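Local coordinates for 1,4-dihydroxy-2-naphthoyl-CoA hydrolase (Synechocystis sp., PDB 4K00), which hydrolyses the thioester 1,4-dihydroxy-2-naphthoyl-CoA to 1,4-dihydroxy-2-naphthoate and free CoA, a step in phylloquinone (vitamin K1) biosynthesis, at residues 23-29 and 68-73; 76-82 and 96-102. All coordinates share one frame; numbering follows the deposited sequence.

In the fold
Both contacts belong to one hotdog domain, and their centres lie about 12 Å apart. Contact 1 ties the N-terminal end of helix 26-43, with the loop leading into it, to the end of strand 57-68 and the loop that follows it; contact 2 pairs the next strand along the chain, 77-86, with strand 91-100. They meet through packing: Ala72 CB sits 4.0 Å from Gln100 NE2, and Phe29 CE1 lies 4.2 Å from Leu78 CD1. A polar link joins them too, since Asp76 of contact 2 is hydrogen-bonded to His73 of contact 1. Contact 1 is the one beside the predicted active site, the side chain of Val23 being about 4 Å from that of Asp19; contact 2 lies away from it.

Contact 1 of 2, residues 23-29 and 68-73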
loop_
_atom_site.group_PDB
_atom_site.type_symbol
_atom_site.label_atom_id
_atom_site.label_comp_id
_atom_site.label_asym_id
_atom_site.label_seq_id
_atom_site.Cartn_x
_atom_site.Cartn_y
_atom_site.Cartn_z
ATOM N N VAL A 23 13.426 -0.405 8.329
ATOM C CA VAL A 23 13.551 -1.682 7.613
ATOM C C VAL A 23 12.297 -1.962 6.773
ATOM O O VAL A 23 11.289 -1.263 6.895
ATOM C CB VAL A 23 13.775 -2.873 8.585
ATOM C CG1 VAL A 23 15.014 -2.660 9.452
ATOM C CG2 VAL A 23 12.545 -3.112 9.452
ATOM N N VAL A 24 12.364 -2.977 5.921
ATOM C CA VAL A 24 11.185 -3.400 5.143
ATOM C C VAL A 24 10.062 -3.867 6.078
ATOM O O VAL A 24 10.275 -4.693 6.964
ATOM C CB VAL A 24 11.540 -4.521 4.139
ATOM C CG1 VAL A 24 10.290 -5.100 3.506
ATOM C CG2 VAL A 24 12.481 -3.994 3.072
ATOM N N TYR A 25 8.878 -3.287 5.894
ATOM C CA TYR A 25 7.672 -3.643 6.650
ATOM C C TYR A 25 7.240 -5.072 6.319
ATOM O O TYR A 25 7.307 -5.492 5.161
ATOM C CB TYR A 25 6.562 -2.649 6.277
ATOM C CG TYR A 25 5.261 -2.771 7.021
ATOM C CD1 TYR A 25 5.168 -2.466 8.372
ATOM C CD2 TYR A 25 4.097 -3.151 6.351
ATOM C CE1 TYR A 25 3.953 -2.550 9.044
ATOM C CE2 TYR A 25 2.884 -3.240 7.016
ATOM C CZ TYR A 25 2.815 -2.941 8.358
ATOM O OH TYR A 25 1.602 -3.028 9.037
ATOM N N PHE A 26 6.797 -5.810 7.338
ATOM C CA PHE A 26 6.619 -7.256 7.215
ATOM C C PHE A 26 5.747 -7.592 6.007
ATOM O O PHE A 26 6.047 -8.502 5.251
ATOM C CB PHE A 26 6.029 -7.842 8.500
ATOM C CG PHE A 26 4.543 -7.665 8.632
ATOM C CD1 PHE A 26 4.005 -6.454 9.042
ATOM C CD2 PHE A 26 3.684 -8.712 8.349
ATOM C CE1 PHE A 26 2.637 -6.298 9.147
ATOM C CE2 PHE A 26 2.321 -8.560 8.452
ATOM C CZ PHE A 26 1.797 -7.346 8.852
ATOM N N ASN A 27 4.686 -6.816 5.822
ATOM C CA ASN A 27 3.650 -7.102 4.839
ATOM C C ASN A 27 4.149 -6.873 3.426
ATOM O O ASN A 27 3.627 -7.447 2.467
ATOM C CB ASN A 27 2.460 -6.160 5.074
ATOM C CG ASN A 27 1.141 -6.797 4.740
ATOM O OD1 ASN A 27 1.025 -8.024 4.674
ATOM N ND2 ASN A 27 0.130 -5.974 4.544
ATOM N N GLN A 28 5.153 -6.012 3.294
ATOM C CA GLN A 28 5.758 -5.758 1.984
ATOM C C GLN A 28 6.544 -6.960 1.439
ATOM O O GLN A 28 6.567 -7.173 0.231
ATOM C CB GLN A 28 6.620 -4.488 2.003
ATOM C CG GLN A 28 5.826 -3.205 2.195
ATOM C CD GLN A 28 4.804 -2.994 1.101
ATOM O OE1 GLN A 28 3.613 -2.952 1.369
ATOM N NE2 GLN A 28 5.263 -2.885 -0.139
ATOM N N PHE A 29 7.152 -7.765 2.306
ATOM C CA PHE A 29 7.746 -9.017 1.863
ATOM C C PHE A 29 6.696 -9.936 1.225
ATOM O O PHE A 29 6.965 -10.586 0.207
ATOM C CB PHE A 29 8.442 -9.747 3.021
ATOM C CG PHE A 29 9.762 -9.136 3.438
ATOM C CD1 PHE A 29 10.862 -9.174 2.599
ATOM C CD2 PHE A 29 9.916 -8.582 4.701
ATOM C CE1 PHE A 29 12.085 -8.654 2.994
ATOM C CE2 PHE A 29 11.137 -8.057 5.104
ATOM C CZ PHE A 29 12.223 -8.095 4.251
ATOM N N PHE A 68 10.053 -14.485 9.183
ATOM C CA PHE A 68 11.097 -13.492 8.959
ATOM C C PHE A 68 12.337 -13.857 9.760
ATOM O O PHE A 68 12.255 -14.145 10.956
ATOM C CB PHE A 68 10.590 -12.099 9.338
ATOM C CG PHE A 68 9.320 -11.719 8.638
ATOM C CD1 PHE A 68 9.350 -11.167 7.368
ATOM C CD2 PHE A 68 8.086 -11.953 9.232
ATOM C CE1 PHE A 68 8.169 -10.848 6.715
ATOM C CE2 PHE A 68 6.909 -11.638 8.579
ATOM C CZ PHE A 68 6.950 -11.073 7.328
ATOM N N PHE A 69 13.484 -13.864 9.077
ATOM C CA PHE A 69 14.738 -14.274 9.670
ATOM C C PHE A 69 15.669 -13.072 9.861
ATOM O O PHE A 69 16.432 -13.010 10.822
ATOM C CB PHE A 69 15.406 -15.340 8.788
ATOM C CG PHE A 69 14.539 -16.537 8.529
ATOM C CD1 PHE A 69 13.975 -17.235 9.582
ATOM C CD2 PHE A 69 14.277 -16.958 7.238
ATOM C CE1 PHE A 69 13.168 -18.332 9.354
ATOM C CE2 PHE A 69 13.473 -18.058 7.008
ATOM C CZ PHE A 69 12.913 -18.737 8.062
ATOM N N ALA A 70 15.618 -12.120 8.935
ATOM C CA ALA A 70 16.531 -10.985 8.965
ATOM C C ALA A 70 15.951 -9.836 8.144
ATOM O O ALA A 70 15.205 -10.076 7.193
ATOM C CB ALA A 70 17.886 -11.397 8.419
ATOM N N PRO A 71 16.278 -8.587 8.515
ATOM C CA PRO A 71 15.659 -7.417 7.880
ATOM C C PRO A 71 16.318 -7.040 6.567
ATOM O O PRO A 71 17.437 -7.477 6.284
ATOM C CB PRO A 71 15.859 -6.312 8.918
ATOM C CG PRO A 71 17.131 -6.696 9.616
ATOM C CD PRO A 71 17.144 -8.206 9.646
ATOM N N ALA A 72 15.613 -6.251 5.764
ATOM C CA ALA A 72 16.205 -5.574 4.623
ATOM C C ALA A 72 15.973 -4.073 4.721
ATOM O O ALA A 72 15.166 -3.610 5.524
ATOM C CB ALA A 72 15.619 -6.124 3.329
ATOM N N HIS A 73 16.705 -3.316 3.911
ATOM C CA HIS A 73 16.677 -1.861 3.961
ATOM C C HIS A 73 16.446 -1.289 2.569
ATOM O O HIS A 73 16.620 -1.977 1.561
ATOM C CB HIS A 73 17.989 -1.312 4.540
ATOM C CG HIS A 73 18.321 -1.845 5.895
ATOM N ND1 HIS A 73 18.975 -3.044 6.085
ATOM C CD2 HIS A 73 18.103 -1.335 7.131
ATOM C CE1 HIS A 73 19.128 -3.258 7.380
ATOM N NE2 HIS A 73 18.606 -2.239 8.036
HETATM O O HOH W 1 12.712 -5.921 7.170
#
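Phe68 pushes its ring into the angle between Phe26 and Phe29 on the first turn of helix 26-43. Its tip, CZ, lies 3.6 Å from Phe26 CB at the base of that side chain and also rests against the backbone O of Phe26, while the Phe26 ring swings off to meet His34 of the second subunit. The neighbouring corner, Phe68 CE1, approaches Phe29 CD2 to 3.5 Å, the two ring planes inclined at 49°. With CG turned beside its backbone N (chi1 -75°), Phe29 reaches on toward the loop, where its far atom CZ meets the small bump of Ala72 CB at 4.0 Å. Val24 closes this hollow: CG2 packs on the same methyl, and CG1 lies over one face of the Phe29 ring. Beside this packing, Val24 N donates to Ala72 O (2.9 Å), from above the carbonyl plane, and a water bridges Val24 O to Ala72 N. Val23 extends the packing outward, CG1 touching both Pro71 CB (3.8 Å) and the His73 ring at NE2. Phe68 and Phe26 also pack on Leu61 of the second subunit, placing the contact at a subunit interface. Here the long helix of the hotdog fold begins, just beyond the loop carrying Asp19, the predicted active-site residue.

Contact 2 of 2, residues 76-82 and 96-102; sequences DRLLVNL and YEISQAE
Leu82 and Tyr96 lie side by side on the buried face of the strand pair, Leu82 CD1 reaching 3.6 Å from Tyr96 CE2. Val80 CG1 packs against the same ring at CD2, and its CG2 faces Ile98 CG1 at 4.2 Å. Helix 26-43 covers this face through Ala36, Cys33, Tyr37 and Trp40: strands 77-86 and 91-100 form an antiparallel hairpin in the sheet that wraps the central helix of the hotdog fold. Leu79 with Ser99 and Asn81 with Glu97 are its hydrogen-bonded pairs, four nearly straight bonds in all. Their side chains take the other, more exposed face, where a water joins Asn81 ND2, Ser99 OG and Glu97 O, and Asn81 OD1 is hydrogen-bonded with Thr8 OG1. At the hairpin's open end, Gln100 bends at chi2 (-78°), bringing NE2 2.9 Å from Asp76 OD2, above the carboxylate plane; His73 N donates to that oxygen as well. Without the amide, as with an alanine at this position, Asp76 is likely to lose one of these donors, and Leu78 CD2 its 3.5 Å neighbour Gln100 OE1. Farther out, Ala101 CB sits over one guanidinium face of Arg77, and an exposed salt bridge, modelled doubtfully short, runs from Arg77 NH2 to Glu102 OE2.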
loop_
_atom_site.group_PDB
_atom_site.type_symbol
_atom_site.label_atom_id
_atom_site.label_comp_id
_atom_site.label_asym_id
_atom_site.label_seq_id
_atom_site.Cartn_x
_atom_site.Cartn_y
_atom_site.Cartn_z
ATOM N N ASP A 76 18.139 -2.069 -1.096
ATOM C CA ASP A 76 18.642 -3.439 -1.228
ATOM C C ASP A 76 18.088 -4.054 -2.503
ATOM O O ASP A 76 16.970 -3.747 -2.924
ATOM C CB ASP A 76 18.230 -4.302 -0.030
ATOM C CG ASP A 76 19.001 -3.973 1.233
ATOM O OD1 ASP A 76 19.947 -3.157 1.173
ATOM O OD2 ASP A 76 18.664 -4.546 2.291
ATOM N N ARG A 77 18.863 -4.942 -3.108
ATOM C CA ARG A 77 18.370 -5.740 -4.214
ATOM C C ARG A 77 18.156 -7.173 -3.744
ATOM O O ARG A 77 19.076 -7.819 -3.237
ATOM C CB ARG A 77 19.354 -5.700 -5.375
ATOM C CG ARG A 77 18.788 -6.267 -6.666
ATOM C CD ARG A 77 19.662 -5.908 -7.859
ATOM N NE ARG A 77 21.048 -6.322 -7.657
ATOM C CZ ARG A 77 21.504 -7.548 -7.905
ATOM N NH1 ARG A 77 20.682 -8.482 -8.372
ATOM N NH2 ARG A 77 22.779 -7.839 -7.686
ATOM N N LEU A 78 16.930 -7.652 -3.896
ATOM C CA LEU A 78 16.514 -8.936 -3.332
ATOM C C LEU A 78 16.184 -9.912 -4.457
ATOM O O LEU A 78 15.854 -9.503 -5.572
ATOM C CB LEU A 78 15.296 -8.755 -2.436
ATOM C CG LEU A 78 15.370 -7.665 -1.367
ATOM C CD1 LEU A 78 14.104 -7.700 -0.540
ATOM C CD2 LEU A 78 16.599 -7.831 -0.488
ATOM N N LEU A 79 16.286 -11.203 -4.158
ATOM C CA LEU A 79 15.763 -12.251 -5.026
ATOM C C LEU A 79 14.623 -12.954 -4.306
ATOM O O LEU A 79 14.737 -13.301 -3.131
ATOM C CB LEU A 79 16.866 -13.258 -5.356
ATOM C CG LEU A 79 18.105 -12.682 -6.045
ATOM C CD1 LEU A 79 19.180 -13.741 -6.210
ATOM C CD2 LEU A 79 17.721 -12.088 -7.390
ATOM N N VAL A 80 13.514 -13.138 -5.008
ATOM C CA VAL A 80 12.431 -13.985 -4.521
ATOM C C VAL A 80 12.378 -15.234 -5.369
ATOM O O VAL A 80 12.061 -15.170 -6.562
ATOM C CB VAL A 80 11.059 -13.304 -4.620
ATOM C CG1 VAL A 80 10.000 -14.196 -3.971
ATOM C CG2 VAL A 80 11.092 -11.923 -3.982
ATOM N N ASN A 81 12.718 -16.363 -4.760
ATOM C CA ASN A 81 12.723 -17.623 -5.464
ATOM C C ASN A 81 11.466 -18.390 -5.172
ATOM O O ASN A 81 11.123 -18.614 -4.020
ATOM C CB ASN A 81 13.945 -18.460 -5.081
ATOM C CG ASN A 81 15.155 -18.102 -5.911
ATOM O OD1 ASN A 81 15.209 -18.397 -7.107
ATOM N ND2 ASN A 81 16.116 -17.446 -5.296
ATOM N N LEU A 82 10.798 -18.789 -6.243
ATOM C CA LEU A 82 9.445 -19.296 -6.179
ATOM C C LEU A 82 9.448 -20.714 -6.740
ATOM O O LEU A 82 10.039 -20.977 -7.789
ATOM C CB LEU A 82 8.503 -18.392 -6.990
ATOM C CG LEU A 82 7.180 -18.999 -7.464
ATOM C CD1 LEU A 82 6.244 -19.211 -6.283
ATOM C CD2 LEU A 82 6.522 -18.098 -8.502
ATOM N N TYR A 96 8.125 -19.706 -1.345
ATOM C CA TYR A 96 9.010 -18.584 -1.649
ATOM C C TYR A 96 10.165 -18.571 -0.674
ATOM O O TYR A 96 9.981 -18.823 0.514
ATOM C CB TYR A 96 8.278 -17.245 -1.529
ATOM C CG TYR A 96 6.936 -17.129 -2.218
ATOM C CD1 TYR A 96 5.765 -17.558 -1.603
ATOM C CD2 TYR A 96 6.836 -16.538 -3.469
ATOM C CE1 TYR A 96 4.534 -17.424 -2.230
ATOM C CE2 TYR A 96 5.611 -16.385 -4.099
ATOM C CZ TYR A 96 4.461 -16.825 -3.474
ATOM O OH TYR A 96 3.245 -16.679 -4.101
ATOM N N GLU A 97 11.350 -18.248 -1.174
ATOM C CA GLU A 97 12.438 -17.781 -0.318
ATOM C C GLU A 97 12.893 -16.418 -0.786
ATOM O O GLU A 97 13.078 -16.213 -1.987
ATOM C CB GLU A 97 13.642 -18.719 -0.396
ATOM C CG GLU A 97 13.384 -20.133 0.069
ATOM C CD GLU A 97 14.675 -20.877 0.364
ATOM O OE1 GLU A 97 15.643 -20.719 -0.405
ATOM O OE2 GLU A 97 14.728 -21.599 1.372
ATOM N N ILE A 98 13.069 -15.495 0.165
ATOM C CA ILE A 98 13.544 -14.147 -0.146
ATOM C C ILE A 98 14.946 -13.963 0.411
ATOM O O ILE A 98 15.193 -14.188 1.602
ATOM C CB ILE A 98 12.618 -13.051 0.427
ATOM C CG1 ILE A 98 11.175 -13.297 -0.006
ATOM C CG2 ILE A 98 13.077 -11.669 -0.032
ATOM C CD1 ILE A 98 10.173 -12.353 0.632
ATOM N N SER A 99 15.862 -13.558 -0.458
ATOM C CA SER A 99 17.253 -13.431 -0.081
ATOM C C SER A 99 17.837 -12.131 -0.623
ATOM O O SER A 99 17.310 -11.557 -1.580
ATOM C CB SER A 99 18.051 -14.624 -0.610
ATOM O OG SER A 99 17.909 -14.720 -2.019
ATOM N N GLN A 100 18.935 -11.686 -0.019
ATOM C CA GLN A 100 19.781 -10.644 -0.612
ATOM C C GLN A 100 20.468 -11.171 -1.863
ATOM O O GLN A 100 21.009 -12.276 -1.864
ATOM C CB GLN A 100 20.830 -10.184 0.390
ATOM C CG GLN A 100 20.256 -9.497 1.619
ATOM C CD GLN A 100 19.842 -8.065 1.343
ATOM O OE1 GLN A 100 20.046 -7.550 0.254
ATOM N NE2 GLN A 100 19.246 -7.424 2.327
ATOM N N ALA A 101 20.444 -10.387 -2.933
ATOM C CA ALA A 101 20.944 -10.861 -4.210
ATOM C C ALA A 101 22.438 -11.149 -4.102
ATOM O O ALA A 101 22.923 -12.128 -4.653
ATOM C CB ALA A 101 20.672 -9.843 -5.310
ATOM N N GLU A 102 23.163 -10.299 -3.384
ATOM C CA GLU A 102 24.626 -10.331 -3.435
ATOM C C GLU A 102 25.198 -11.322 -2.425
ATOM O O GLU A 102 26.054 -12.139 -2.756
ATOM C CB GLU A 102 25.194 -8.937 -3.166
ATOM C CG GLU A 102 24.639 -7.857 -4.082
ATOM C CD GLU A 102 25.309 -7.835 -5.446
ATOM O OE1 GLU A 102 26.461 -8.315 -5.558
ATOM O OE2 GLU A 102 24.680 -7.335 -6.408
HETATM O O HOH W 2 22.058 -7.770 -2.509
HETATM O O HOH W 3 15.931 -16.503 -2.474
#